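Local coordinates for protein adenine phosphoribosyltransferase, putative (Trypanosoma brucei brucei, PDB 5VN4) that probably catalyses the transfer of a phosphoribosyl group to adenine, yielding AMP and pyrophosphate in purine salvage, at residues Pro80-Gly91 and Phe144-Asp155; Val104-Ala112 and Glu135-Ser143. All blocks are in the same frame, centred on the assembly; numbering follows the deposited sequence.

Interaction 1: residues Pro80-Gly91 and Phe144-Asp155; sequences PITHILGFDSRG and FDKNSRVVLIDD. With PPV (pyrophosphate), chain E; HSX (5-O-phosphono-alpha-D-ribofuranose), chain D; ADE (adenine), chain C.
Arg90 and Asp155 meet amid three bound groups, and one guanidinium touches them all. Arg90 NH1 makes a salt bridge to the syn lone pair of Asp155 OD2 (2.8 Å), with the two flat groups 82° apart. The same nitrogen donates in the guanidinium plane to N3 of adenine (2.9 Å), while Arg90 NE reaches pyrophosphate O12 (2.7 Å). Over the centre of one face of the Arg90 guanidinium sits O2 of the ribose phosphate, 3.1 Å above the plane. That hydroxyl donates to Asp155 OD1, so the carboxylate holds arginine with one oxygen and sugar with the other. Asp154 OD2 takes the neighbouring ribose O3, giving the acidic pair of the PRPP-binding motif of type I phosphoribosyltransferases. A cis peptide between Asp88 and Ser89 shapes the pyrophosphate loop, where Ser89 N points almost straight at pyrophosphate O22 (2.9 Å).

Behind this site, strands 83-87 and 149-153 run parallel, and their backbone bonds alternate, for example Leu85 N to Val151 O and Ile153 N to Leu85 O. Leu85 presses CB on Leu152 CD2, and its CD2 lies over the Phe144 ring, offset toward the rim. Phe144 CB lies over one face of the His83 ring in a CH-pi contact, 3.8 Å from its centroid. Thr82 OG1 lies in that ring's plane, hydrogen-bonded to His83 ND1, and accepts Arg149 N (2.8 Å).

Ile84 and Ile153, touching through their CG2 methyls, pack against helix 95-102, whereas Phe87 and Leu152 face helix 161-172. Strand 106-109 borders 83-87 on one edge, and strand 176-182 continues the sheet beyond 149-153.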
loop_
_atom_site.group_PDB
_atom_site.type_symbol
_atom_site.label_atom_id
_atom_site.label_comp_id
_atom_site.label_asym_id
_atom_site.label_seq_id
_atom_site.Cartn_x
_atom_site.Cartn_y
_atom_site.Cartn_z
ATOM N N PRO A 80 -21.665 -9.805 8.560
ATOM C CA PRO A 80 -20.398 -9.070 8.447
ATOM C C PRO A 80 -19.436 -9.727 7.471
ATOM O O PRO A 80 -19.484 -10.930 7.211
ATOM C CB PRO A 80 -19.827 -9.117 9.871
ATOM C CG PRO A 80 -20.975 -9.493 10.750
ATOM C CD PRO A 80 -21.884 -10.339 9.915
ATOM N N ILE A 81 -18.543 -8.904 6.926
ATOM C CA ILE A 81 -17.417 -9.427 6.163
ATOM C C ILE A 81 -16.342 -9.933 7.123
ATOM O O ILE A 81 -16.255 -9.513 8.279
ATOM C CB ILE A 81 -16.854 -8.384 5.175
ATOM C CG1 ILE A 81 -16.042 -7.312 5.907
ATOM C CG2 ILE A 81 -17.974 -7.732 4.366
ATOM C CD1 ILE A 81 -15.230 -6.424 4.985
ATOM N N THR A 82 -15.512 -10.859 6.634
ATOM C CA THR A 82 -14.451 -11.449 7.438
ATOM C C THR A 82 -13.048 -11.030 7.015
ATOM O O THR A 82 -12.127 -11.116 7.833
ATOM C CB THR A 82 -14.531 -12.987 7.418
ATOM O OG1 THR A 82 -14.341 -13.466 6.083
ATOM C CG2 THR A 82 -15.877 -13.484 7.971
ATOM N N HIS A 83 -12.862 -10.586 5.771
ATOM C CA HIS A 83 -11.545 -10.239 5.257
ATOM C C HIS A 83 -11.693 -9.172 4.185
ATOM O O HIS A 83 -12.663 -9.170 3.427
ATOM C CB HIS A 83 -10.867 -11.429 4.560
ATOM C CG HIS A 83 -10.638 -12.613 5.441
ATOM N ND1 HIS A 83 -11.656 -13.453 5.836
ATOM C CD2 HIS A 83 -9.501 -13.114 5.974
ATOM C CE1 HIS A 83 -11.156 -14.410 6.597
ATOM N NE2 HIS A 83 -9.851 -14.231 6.692
ATOM N N ILE A 84 -10.704 -8.283 4.112
ATOM C CA ILE A 84 -10.516 -7.399 2.965
ATOM C C ILE A 84 -9.237 -7.824 2.261
ATOM O O ILE A 84 -8.187 -7.965 2.901
ATOM C CB ILE A 84 -10.451 -5.920 3.389
ATOM C CG1 ILE A 84 -11.793 -5.497 4.003
ATOM C CG2 ILE A 84 -10.043 -5.028 2.205
ATOM C CD1 ILE A 84 -11.785 -4.118 4.557
ATOM N N LEU A 85 -9.335 -8.059 0.952
ATOM C CA LEU A 85 -8.212 -8.454 0.108
ATOM C C LEU A 85 -7.917 -7.280 -0.811
ATOM O O LEU A 85 -8.812 -6.835 -1.535
ATOM C CB LEU A 85 -8.597 -9.665 -0.745
ATOM C CG LEU A 85 -8.479 -11.061 -0.121
ATOM C CD1 LEU A 85 -9.249 -11.168 1.186
ATOM C CD2 LEU A 85 -8.978 -12.092 -1.124
ATOM N N GLY A 86 -6.686 -6.773 -0.782
ATOM C CA GLY A 86 -6.316 -5.611 -1.571
ATOM C C GLY A 86 -5.125 -5.870 -2.474
ATOM O O GLY A 86 -4.213 -6.624 -2.125
ATOM N N PHE A 87 -5.127 -5.210 -3.635
ATOM C CA PHE A 87 -4.118 -5.447 -4.662
ATOM C C PHE A 87 -2.875 -4.578 -4.490
ATOM O O PHE A 87 -2.967 -3.361 -4.306
ATOM C CB PHE A 87 -4.685 -5.174 -6.050
ATOM C CG PHE A 87 -5.741 -6.133 -6.481
ATOM C CD1 PHE A 87 -5.404 -7.316 -7.132
ATOM C CD2 PHE A 87 -7.076 -5.852 -6.254
ATOM C CE1 PHE A 87 -6.387 -8.189 -7.556
ATOM C CE2 PHE A 87 -8.065 -6.735 -6.667
ATOM C CZ PHE A 87 -7.717 -7.895 -7.325
ATOM N N ASP A 88 -1.720 -5.225 -4.572
ATOM C CA ASP A 88 -0.440 -4.558 -4.766
ATOM C C ASP A 88 -0.524 -3.734 -6.050
ATOM O O ASP A 88 -0.969 -4.250 -7.079
ATOM C CB ASP A 88 0.553 -5.707 -4.966
ATOM C CG ASP A 88 1.980 -5.345 -4.668
ATOM O OD1 ASP A 88 2.289 -4.161 -4.393
ATOM O OD2 ASP A 88 2.797 -6.301 -4.715
ATOM N N SER A 89 -0.120 -2.448 -6.024
ATOM C CA SER A 89 0.383 -1.706 -4.869
ATOM C C SER A 89 -0.609 -0.654 -4.373
ATOM O O SER A 89 -0.566 -0.236 -3.221
ATOM C CB SER A 89 1.676 -0.980 -5.267
ATOM O OG SER A 89 2.598 -1.870 -5.882
ATOM N N ARG A 90 -1.478 -0.173 -5.259
ATOM C CA ARG A 90 -2.327 0.953 -4.890
ATOM C C ARG A 90 -3.510 0.544 -4.021
ATOM O O ARG A 90 -3.956 1.338 -3.188
ATOM C CB ARG A 90 -2.731 1.739 -6.136
ATOM C CG ARG A 90 -1.527 2.472 -6.749
ATOM C CD ARG A 90 -1.934 3.360 -7.902
ATOM N NE ARG A 90 -1.629 2.767 -9.192
ATOM C CZ ARG A 90 -2.332 2.994 -10.297
ATOM N NH1 ARG A 90 -3.425 3.758 -10.260
ATOM N NH2 ARG A 90 -1.942 2.454 -11.440
ATOM N N GLY A 91 -4.011 -0.688 -4.162
ATOM C CA GLY A 91 -5.012 -1.169 -3.225
ATOM C C GLY A 91 -4.501 -1.225 -1.795
ATOM O O GLY A 91 -5.286 -1.104 -0.842
ATOM N N PHE A 144 -7.484 -17.033 3.942
ATOM C CA PHE A 144 -8.939 -17.054 4.004
ATOM C C PHE A 144 -9.373 -18.402 3.443
ATOM O O PHE A 144 -8.559 -19.144 2.885
ATOM C CB PHE A 144 -9.546 -15.863 3.246
ATOM C CG PHE A 144 -9.305 -15.907 1.768
ATOM C CD1 PHE A 144 -8.078 -15.546 1.242
ATOM C CD2 PHE A 144 -10.296 -16.350 0.907
ATOM C CE1 PHE A 144 -7.847 -15.605 -0.116
ATOM C CE2 PHE A 144 -10.070 -16.400 -0.454
ATOM C CZ PHE A 144 -8.846 -16.041 -0.963
ATOM N N ASP A 145 -10.651 -18.735 3.610
ATOM C CA ASP A 145 -11.096 -20.076 3.219
ATOM C C ASP A 145 -12.561 -20.037 2.792
ATOM O O ASP A 145 -13.149 -18.967 2.611
ATOM C CB ASP A 145 -10.769 -21.118 4.304
ATOM C CG ASP A 145 -11.637 -20.989 5.554
ATOM O OD1 ASP A 145 -12.634 -20.238 5.568
ATOM O OD2 ASP A 145 -11.315 -21.665 6.550
ATOM N N LYS A 146 -13.159 -21.224 2.633
ATOM C CA LYS A 146 -14.501 -21.299 2.069
ATOM C C LYS A 146 -15.562 -20.684 2.971
ATOM O O LYS A 146 -16.663 -20.389 2.497
ATOM C CB LYS A 146 -14.857 -22.745 1.696
ATOM C CG LYS A 146 -14.722 -23.750 2.822
ATOM C CD LYS A 146 -14.984 -25.165 2.320
ATOM C CE LYS A 146 -14.826 -26.172 3.431
ATOM N NZ LYS A 146 -15.791 -25.886 4.521
ATOM N N ASN A 147 -15.257 -20.471 4.246
ATOM C CA ASN A 147 -16.199 -19.853 5.165
ATOM C C ASN A 147 -16.013 -18.347 5.266
ATOM O O ASN A 147 -16.698 -17.698 6.064
ATOM C CB ASN A 147 -16.103 -20.530 6.536
ATOM C CG ASN A 147 -16.544 -21.977 6.482
ATOM O OD1 ASN A 147 -17.587 -22.287 5.912
ATOM N ND2 ASN A 147 -15.737 -22.871 7.035
ATOM N N SER A 148 -15.117 -17.777 4.470
ATOM C CA SER A 148 -14.839 -16.353 4.523
ATOM C C SER A 148 -15.820 -15.573 3.656
ATOM O O SER A 148 -16.359 -16.083 2.668
ATOM C CB SER A 148 -13.410 -16.088 4.050
ATOM O OG SER A 148 -12.479 -16.831 4.828
ATOM N N ARG A 149 -16.054 -14.326 4.053
ATOM C CA ARG A 149 -16.850 -13.373 3.286
ATOM C C ARG A 149 -15.942 -12.188 2.996
ATOM O O ARG A 149 -15.607 -11.419 3.905
ATOM C CB ARG A 149 -18.099 -12.961 4.067
ATOM C CG ARG A 149 -19.162 -14.064 4.134
ATOM C CD ARG A 149 -20.325 -13.699 5.046
ATOM N NE ARG A 149 -20.776 -12.326 4.834
ATOM C CZ ARG A 149 -21.657 -11.956 3.908
ATOM N NH1 ARG A 149 -22.190 -12.859 3.092
ATOM N NH2 ARG A 149 -22.001 -10.679 3.798
ATOM N N VAL A 150 -15.528 -12.049 1.738
ATOM C CA VAL A 150 -14.435 -11.142 1.417
ATOM C C VAL A 150 -14.873 -9.976 0.536
ATOM O O VAL A 150 -15.826 -10.060 -0.248
ATOM C CB VAL A 150 -13.230 -11.893 0.806
ATOM C CG1 VAL A 150 -12.849 -13.086 1.666
ATOM C CG2 VAL A 150 -13.529 -12.328 -0.603
ATOM N N VAL A 151 -14.139 -8.878 0.672
ATOM C CA VAL A 151 -14.229 -7.730 -0.223
ATOM C C VAL A 151 -12.886 -7.595 -0.920
ATOM O O VAL A 151 -11.843 -7.660 -0.262
ATOM C CB VAL A 151 -14.553 -6.444 0.565
ATOM C CG1 VAL A 151 -14.357 -5.191 -0.299
ATOM C CG2 VAL A 151 -15.958 -6.509 1.122
ATOM N N LEU A 152 -12.908 -7.422 -2.243
ATOM C CA LEU A 152 -11.718 -7.073 -3.017
ATOM C C LEU A 152 -11.660 -5.559 -3.164
ATOM O O LEU A 152 -12.672 -4.934 -3.497
ATOM C CB LEU A 152 -11.803 -7.696 -4.412
ATOM C CG LEU A 152 -11.575 -9.202 -4.491
ATOM C CD1 LEU A 152 -12.031 -9.721 -5.851
ATOM C CD2 LEU A 152 -10.124 -9.535 -4.235
ATOM N N ILE A 153 -10.488 -4.959 -2.918
ATOM C CA ILE A 153 -10.346 -3.508 -3.010
ATOM C C ILE A 153 -9.127 -3.125 -3.845
ATOM O O ILE A 153 -8.058 -3.742 -3.743
ATOM C CB ILE A 153 -10.344 -2.823 -1.622
ATOM C CG1 ILE A 153 -10.452 -1.300 -1.758
ATOM C CG2 ILE A 153 -9.110 -3.215 -0.800
ATOM C CD1 ILE A 153 -10.834 -0.596 -0.467
ATOM N N ASP A 154 -9.305 -2.105 -4.685
ATOM C CA ASP A 154 -8.234 -1.505 -5.470
ATOM C C ASP A 154 -8.533 -0.015 -5.585
ATOM O O ASP A 154 -9.584 0.453 -5.142
ATOM C CB ASP A 154 -8.146 -2.169 -6.844
ATOM C CG ASP A 154 -6.739 -2.191 -7.398
ATOM O OD1 ASP A 154 -5.851 -1.521 -6.816
ATOM O OD2 ASP A 154 -6.528 -2.906 -8.405
ATOM N N ASP A 155 -7.616 0.741 -6.197
ATOM C CA ASP A 155 -7.941 2.145 -6.441
ATOM C C ASP A 155 -8.819 2.319 -7.682
ATOM O O ASP A 155 -9.932 2.849 -7.597
ATOM C CB ASP A 155 -6.701 3.058 -6.429
ATOM C CG ASP A 155 -5.776 2.859 -7.616
ATOM O OD1 ASP A 155 -5.636 1.714 -8.105
ATOM O OD2 ASP A 155 -5.150 3.870 -8.029
HETATM O O11 PPV E . -0.105 -1.190 -12.828
HETATM P P1 PPV E . 0.902 -1.367 -11.707
HETATM O O21 PPV E . 2.313 -0.987 -12.090
HETATM O O31 PPV E . 0.762 -2.704 -11.014
HETATM O OPP PPV E . 0.411 -0.277 -10.619
HETATM P P2 PPV E . 0.742 -0.082 -9.048
HETATM O O12 PPV E . 0.712 1.424 -9.050
HETATM O O22 PPV E . -0.407 -0.782 -8.344
HETATM O O32 PPV E . 2.102 -0.650 -8.726
HETATM C C1 HSX D . -3.637 -0.344 -12.052
HETATM O O4 HSX D . -4.422 -1.183 -12.917
HETATM C C2 HSX D . -4.600 0.015 -10.936
HETATM O O2 HSX D . -3.913 0.394 -9.736
HETATM C C3 HSX D . -5.423 -1.247 -10.790
HETATM O O3 HSX D . -4.702 -2.253 -10.052
HETATM C C4 HSX D . -5.551 -1.722 -12.230
HETATM C C5 HSX D . -6.852 -1.265 -12.893
HETATM O O5 HSX D . -6.843 -1.583 -14.287
HETATM P "P'" HSX D . -7.696 -2.830 -14.876
HETATM O O1X HSX D . -6.994 -4.120 -14.493
HETATM O O2X HSX D . -9.083 -2.720 -14.304
HETATM O O3X HSX D . -7.663 -2.564 -16.367
HETATM O O1 HSX D . -2.526 -1.089 -11.538
HETATM N N9 ADE C . -5.038 1.852 -13.784
HETATM C C8 ADE C . -5.644 1.412 -14.920
HETATM N N7 ADE C . -6.100 2.379 -15.685
HETATM C C5 ADE C . -5.774 3.531 -14.998
HETATM C C6 ADE C . -5.988 4.903 -15.280
HETATM N N6 ADE C . -6.614 5.355 -16.385
HETATM N N1 ADE C . -5.530 5.798 -14.382
HETATM C C2 ADE C . -4.912 5.346 -13.281
HETATM N N3 ADE C . -4.649 4.093 -12.913
HETATM C C4 ADE C . -5.118 3.224 -13.823
HETATM O O HOH W 1 -3.220 -1.845 -7.090
#

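Interaction 2: residues Val104-Ala112 and Glu135-Ser143. With MG (magnesium ion), chain F; PPV (pyrophosphate), chain I; PPV (pyrophosphate), chain E.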
loop_
_atom_site.group_PDB
_atom_site.type_symbol
_atom_site.label_atom_id
_atom_site.label_comp_id
_atom_site.label_asym_id
_atom_site.label_seq_id
_atom_site.Cartn_x
_atom_site.Cartn_y
_atom_site.Cartn_z
ATOM N N VAL A 104 -10.861 -6.607 10.968
ATOM C CA VAL A 104 -10.737 -7.794 10.125
ATOM C C VAL A 104 -9.340 -7.817 9.520
ATOM O O VAL A 104 -8.684 -6.769 9.379
ATOM C CB VAL A 104 -11.820 -7.838 9.018
ATOM C CG1 VAL A 104 -13.222 -7.926 9.627
ATOM C CG2 VAL A 104 -11.683 -6.641 8.073
ATOM N N PRO A 105 -8.862 -9.006 9.145
ATOM C CA PRO A 105 -7.595 -9.098 8.411
ATOM C C PRO A 105 -7.629 -8.311 7.111
ATOM O O PRO A 105 -8.642 -8.273 6.403
ATOM C CB PRO A 105 -7.470 -10.596 8.121
ATOM C CG PRO A 105 -8.270 -11.256 9.192
ATOM C CD PRO A 105 -9.420 -10.333 9.456
ATOM N N PHE A 106 -6.493 -7.697 6.795
ATOM C CA PHE A 106 -6.214 -7.215 5.451
ATOM C C PHE A 106 -5.244 -8.191 4.798
ATOM O O PHE A 106 -4.136 -8.405 5.302
ATOM C CB PHE A 106 -5.639 -5.801 5.437
ATOM C CG PHE A 106 -5.362 -5.322 4.052
ATOM C CD1 PHE A 106 -6.407 -5.048 3.185
ATOM C CD2 PHE A 106 -4.066 -5.214 3.588
ATOM C CE1 PHE A 106 -6.161 -4.632 1.887
ATOM C CE2 PHE A 106 -3.814 -4.796 2.298
ATOM C CZ PHE A 106 -4.862 -4.509 1.446
ATOM N N VAL A 107 -5.673 -8.798 3.696
ATOM C CA VAL A 107 -4.937 -9.856 3.012
ATOM C C VAL A 107 -4.336 -9.282 1.732
ATOM O O VAL A 107 -5.026 -8.596 0.966
ATOM C CB VAL A 107 -5.872 -11.037 2.696
ATOM C CG1 VAL A 107 -5.171 -12.088 1.849
ATOM C CG2 VAL A 107 -6.412 -11.644 3.984
ATOM N N LEU A 108 -3.060 -9.571 1.492
ATOM C CA LEU A 108 -2.339 -9.014 0.353
ATOM C C LEU A 108 -2.529 -9.872 -0.890
ATOM O O LEU A 108 -2.295 -11.083 -0.861
ATOM C CB LEU A 108 -0.843 -8.919 0.660
ATOM C CG LEU A 108 -0.432 -8.307 1.993
ATOM C CD1 LEU A 108 1.076 -8.168 2.042
ATOM C CD2 LEU A 108 -1.119 -6.975 2.196
ATOM N N ILE A 109 -2.918 -9.242 -1.991
ATOM C CA ILE A 109 -2.839 -9.865 -3.308
ATOM C C ILE A 109 -1.643 -9.240 -4.007
ATOM O O ILE A 109 -1.596 -8.014 -4.190
ATOM C CB ILE A 109 -4.127 -9.659 -4.116
ATOM C CG1 ILE A 109 -5.314 -10.283 -3.388
ATOM C CG2 ILE A 109 -3.966 -10.237 -5.528
ATOM C CD1 ILE A 109 -6.618 -10.128 -4.109
ATOM N N ARG A 110 -0.653 -10.058 -4.364
ATOM C CA ARG A 110 0.632 -9.519 -4.775
ATOM C C ARG A 110 1.071 -10.050 -6.126
ATOM O O ARG A 110 0.720 -11.164 -6.531
ATOM C CB ARG A 110 1.726 -9.779 -3.736
ATOM C CG ARG A 110 1.438 -9.129 -2.389
ATOM C CD ARG A 110 2.716 -8.751 -1.658
ATOM N NE ARG A 110 3.377 -7.660 -2.359
ATOM C CZ ARG A 110 4.513 -7.084 -1.988
ATOM N NH1 ARG A 110 5.157 -7.474 -0.897
ATOM N NH2 ARG A 110 5.006 -6.105 -2.727
ATOM N N LYS A 111 1.871 -9.236 -6.811
ATOM C CA LYS A 111 2.495 -9.662 -8.046
ATOM C C LYS A 111 3.482 -10.792 -7.742
ATOM O O LYS A 111 3.701 -11.166 -6.582
ATOM C CB LYS A 111 3.065 -8.442 -8.778
ATOM C CG LYS A 111 1.966 -7.406 -9.120
ATOM C CD LYS A 111 2.501 -6.014 -9.495
ATOM C CE LYS A 111 2.006 -4.934 -8.517
ATOM N NZ LYS A 111 2.492 -3.539 -8.821
ATOM N N ALA A 112 4.078 -11.374 -8.778
ATOM C CA ALA A 112 4.892 -12.563 -8.544
ATOM C C ALA A 112 6.153 -12.235 -7.739
ATOM O O ALA A 112 6.633 -11.098 -7.718
ATOM C CB ALA A 112 5.260 -13.244 -9.864
ATOM N N GLU A 135 3.127 -12.363 -15.825
ATOM C CA GLU A 135 2.767 -11.828 -14.517
ATOM C C GLU A 135 1.379 -12.295 -14.092
ATOM O O GLU A 135 0.409 -12.169 -14.844
ATOM C CB GLU A 135 2.818 -10.299 -14.537
ATOM C CG GLU A 135 4.188 -9.713 -14.860
ATOM C CD GLU A 135 5.277 -10.165 -13.899
ATOM O OE1 GLU A 135 6.461 -10.156 -14.300
ATOM O OE2 GLU A 135 4.961 -10.525 -12.744
ATOM N N CYS A 136 1.293 -12.825 -12.874
ATOM C CA CYS A 136 0.044 -13.234 -12.253
ATOM C C CYS A 136 -0.052 -12.563 -10.891
ATOM O O CYS A 136 0.935 -12.048 -10.358
ATOM C CB CYS A 136 -0.013 -14.756 -12.052
ATOM S SG CYS A 136 0.266 -15.744 -13.533
ATOM N N MET A 137 -1.257 -12.570 -10.322
ATOM C CA MET A 137 -1.442 -12.201 -8.925
ATOM C C MET A 137 -1.414 -13.451 -8.057
ATOM O O MET A 137 -1.763 -14.549 -8.503
ATOM C CB MET A 137 -2.773 -11.478 -8.718
ATOM C CG MET A 137 -2.814 -10.079 -9.317
ATOM S SD MET A 137 -1.642 -8.973 -8.501
ATOM C CE MET A 137 -1.859 -7.483 -9.476
ATOM N N THR A 138 -0.991 -13.273 -6.809
ATOM C CA THR A 138 -0.892 -14.376 -5.864
ATOM C C THR A 138 -1.475 -13.960 -4.519
ATOM O O THR A 138 -1.596 -12.774 -4.209
ATOM C CB THR A 138 0.555 -14.857 -5.676
ATOM O OG1 THR A 138 1.352 -13.774 -5.181
ATOM C CG2 THR A 138 1.140 -15.363 -6.991
ATOM N N VAL A 139 -1.823 -14.964 -3.715
ATOM C CA VAL A 139 -2.316 -14.758 -2.355
ATOM C C VAL A 139 -1.809 -15.907 -1.495
ATOM O O VAL A 139 -1.615 -17.027 -1.977
ATOM C CB VAL A 139 -3.860 -14.629 -2.327
ATOM C CG1 VAL A 139 -4.539 -15.979 -2.569
ATOM C CG2 VAL A 139 -4.330 -13.975 -1.040
ATOM N N ARG A 140 -1.572 -15.628 -0.214
ATOM C CA ARG A 140 -1.071 -16.647 0.700
ATOM C C ARG A 140 -2.138 -17.714 0.913
ATOM O O ARG A 140 -3.290 -17.390 1.209
ATOM C CB ARG A 140 -0.738 -15.987 2.041
ATOM C CG ARG A 140 0.230 -16.751 2.923
ATOM C CD ARG A 140 0.557 -15.957 4.190
ATOM N NE ARG A 140 -0.626 -15.752 5.024
ATOM C CZ ARG A 140 -1.137 -16.677 5.834
ATOM N NH1 ARG A 140 -0.568 -17.874 5.924
ATOM N NH2 ARG A 140 -2.218 -16.412 6.553
ATOM N N PHE A 141 -1.758 -18.980 0.771
ATOM C CA PHE A 141 -2.671 -20.058 1.110
ATOM C C PHE A 141 -2.914 -20.056 2.614
ATOM O O PHE A 141 -1.977 -19.921 3.407
ATOM C CB PHE A 141 -2.095 -21.406 0.685
ATOM C CG PHE A 141 -3.037 -22.547 0.910
ATOM C CD1 PHE A 141 -4.044 -22.815 -0.001
ATOM C CD2 PHE A 141 -2.938 -23.339 2.045
ATOM C CE1 PHE A 141 -4.924 -23.858 0.203
ATOM C CE2 PHE A 141 -3.818 -24.387 2.253
ATOM C CZ PHE A 141 -4.814 -24.642 1.330
ATOM N N GLY A 142 -4.176 -20.174 3.003
ATOM C CA GLY A 142 -4.549 -20.172 4.399
ATOM C C GLY A 142 -4.911 -18.819 4.966
ATOM O O GLY A 142 -5.264 -18.737 6.152
ATOM N N SER A 143 -4.834 -17.753 4.169
ATOM C CA SER A 143 -5.222 -16.432 4.648
ATOM C C SER A 143 -6.731 -16.251 4.713
ATOM O O SER A 143 -7.207 -15.386 5.454
ATOM C CB SER A 143 -4.575 -15.342 3.790
ATOM O OG SER A 143 -4.848 -15.542 2.412
HETATM MG MG MG F . 2.277 -2.050 -10.071
HETATM O O11 PPV I . 11.352 -4.648 -3.886
HETATM P P1 PPV I . 10.606 -5.479 -2.868
HETATM O O21 PPV I . 11.455 -6.017 -1.741
HETATM O O31 PPV I . 9.661 -6.501 -3.453
HETATM O OPP PPV I . 9.664 -4.410 -2.125
HETATM P P2 PPV I . 8.076 -4.586 -1.907
HETATM O O12 PPV I . 7.855 -3.450 -0.927
HETATM O O22 PPV I . 7.923 -5.978 -1.324
HETATM O O32 PPV I . 7.456 -4.409 -3.271
HETATM O O11 PPV E . -0.105 -1.190 -12.828
HETATM P P1 PPV E . 0.902 -1.367 -11.707
HETATM O O21 PPV E . 2.313 -0.987 -12.090
HETATM O O31 PPV E . 0.762 -2.704 -11.014
HETATM O OPP PPV E . 0.411 -0.277 -10.619
HETATM P P2 PPV E . 0.742 -0.082 -9.048
HETATM O O12 PPV E . 0.712 1.424 -9.050
HETATM O O22 PPV E . -0.407 -0.782 -8.344
HETATM O O32 PPV E . 2.102 -0.650 -8.726
HETATM O O HOH W 2 -1.439 -12.927 0.884
#
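Arg110 and Thr138 form a single antiparallel bridge of the hydrogen-bonded kind, between short strands whose directions differ by 143°. Thr138 grips Arg110 O twice: its N comes in the carbonyl plane (2.7 Å), and its OG1 donates from above it (3.0 Å). With OG1 between the backbone N and carbonyl carbon (chi1 60°), the hydroxyl lies close to its own amide and can share that acceptor. Farther along, a water bridges Leu108 O and Arg140 N.

Apolar contacts line one flank. Ile109 CG2 meets Met137 CB at 3.6 Å, the side chains crossing at about a right angle, and Val107 CG1 touches Val139 CG2. Met137 and Lys111 run side by side, CE against CG (3.8 Å). Beyond this, Lys111 NZ is modelled 2.0 Å from the magnesium ion on the pyrophosphate; a lysine nitrogen is an unusual magnesium ligand, so the assignment is doubtful. Arg110 turns its guanidinium edge to a second pyrophosphate, Arg110 NH2 to O32 at 3.0 Å, which Ser89 and Arg90 of the second subunit also bind; its NE pairs with Asp88. At the far end Ser143 OG, donating to Arg140 O (2.7 Å), closes the type II turn from Arg140 to Ser143.

Strand 106-109 borders 83-87 in the main sheet, and strand 138-140 pairs with 119-121. Ile109, Met137 and Val139 rest on Leu169 of helix 161-172, and Phe106 packs on helix 95-102.

In the fold
Both interactions are largely buried, but interaction 1 lies nearer the chain's centre and pairs parallel strands inside the main mixed sheet, whereas interaction 2 holds a short antiparallel strand against the sheet's neighbouring strand. Both touch the second subunit, interaction 2 with more residues. Along the chain, interaction 2 is nested within the loop closed by interaction 1. Strands 83-87 and 106-109 join them: Ile84 O lies 2.8 Å from Val107 N, a probable hydrogen bond. Both reach the same pyrophosphate, but interaction 1 also brings carboxylates to the ribose and arginine to the adenine, while interaction 2 meets its ligands through basic side chains, Lys111 here and Arg110 at the partner's site.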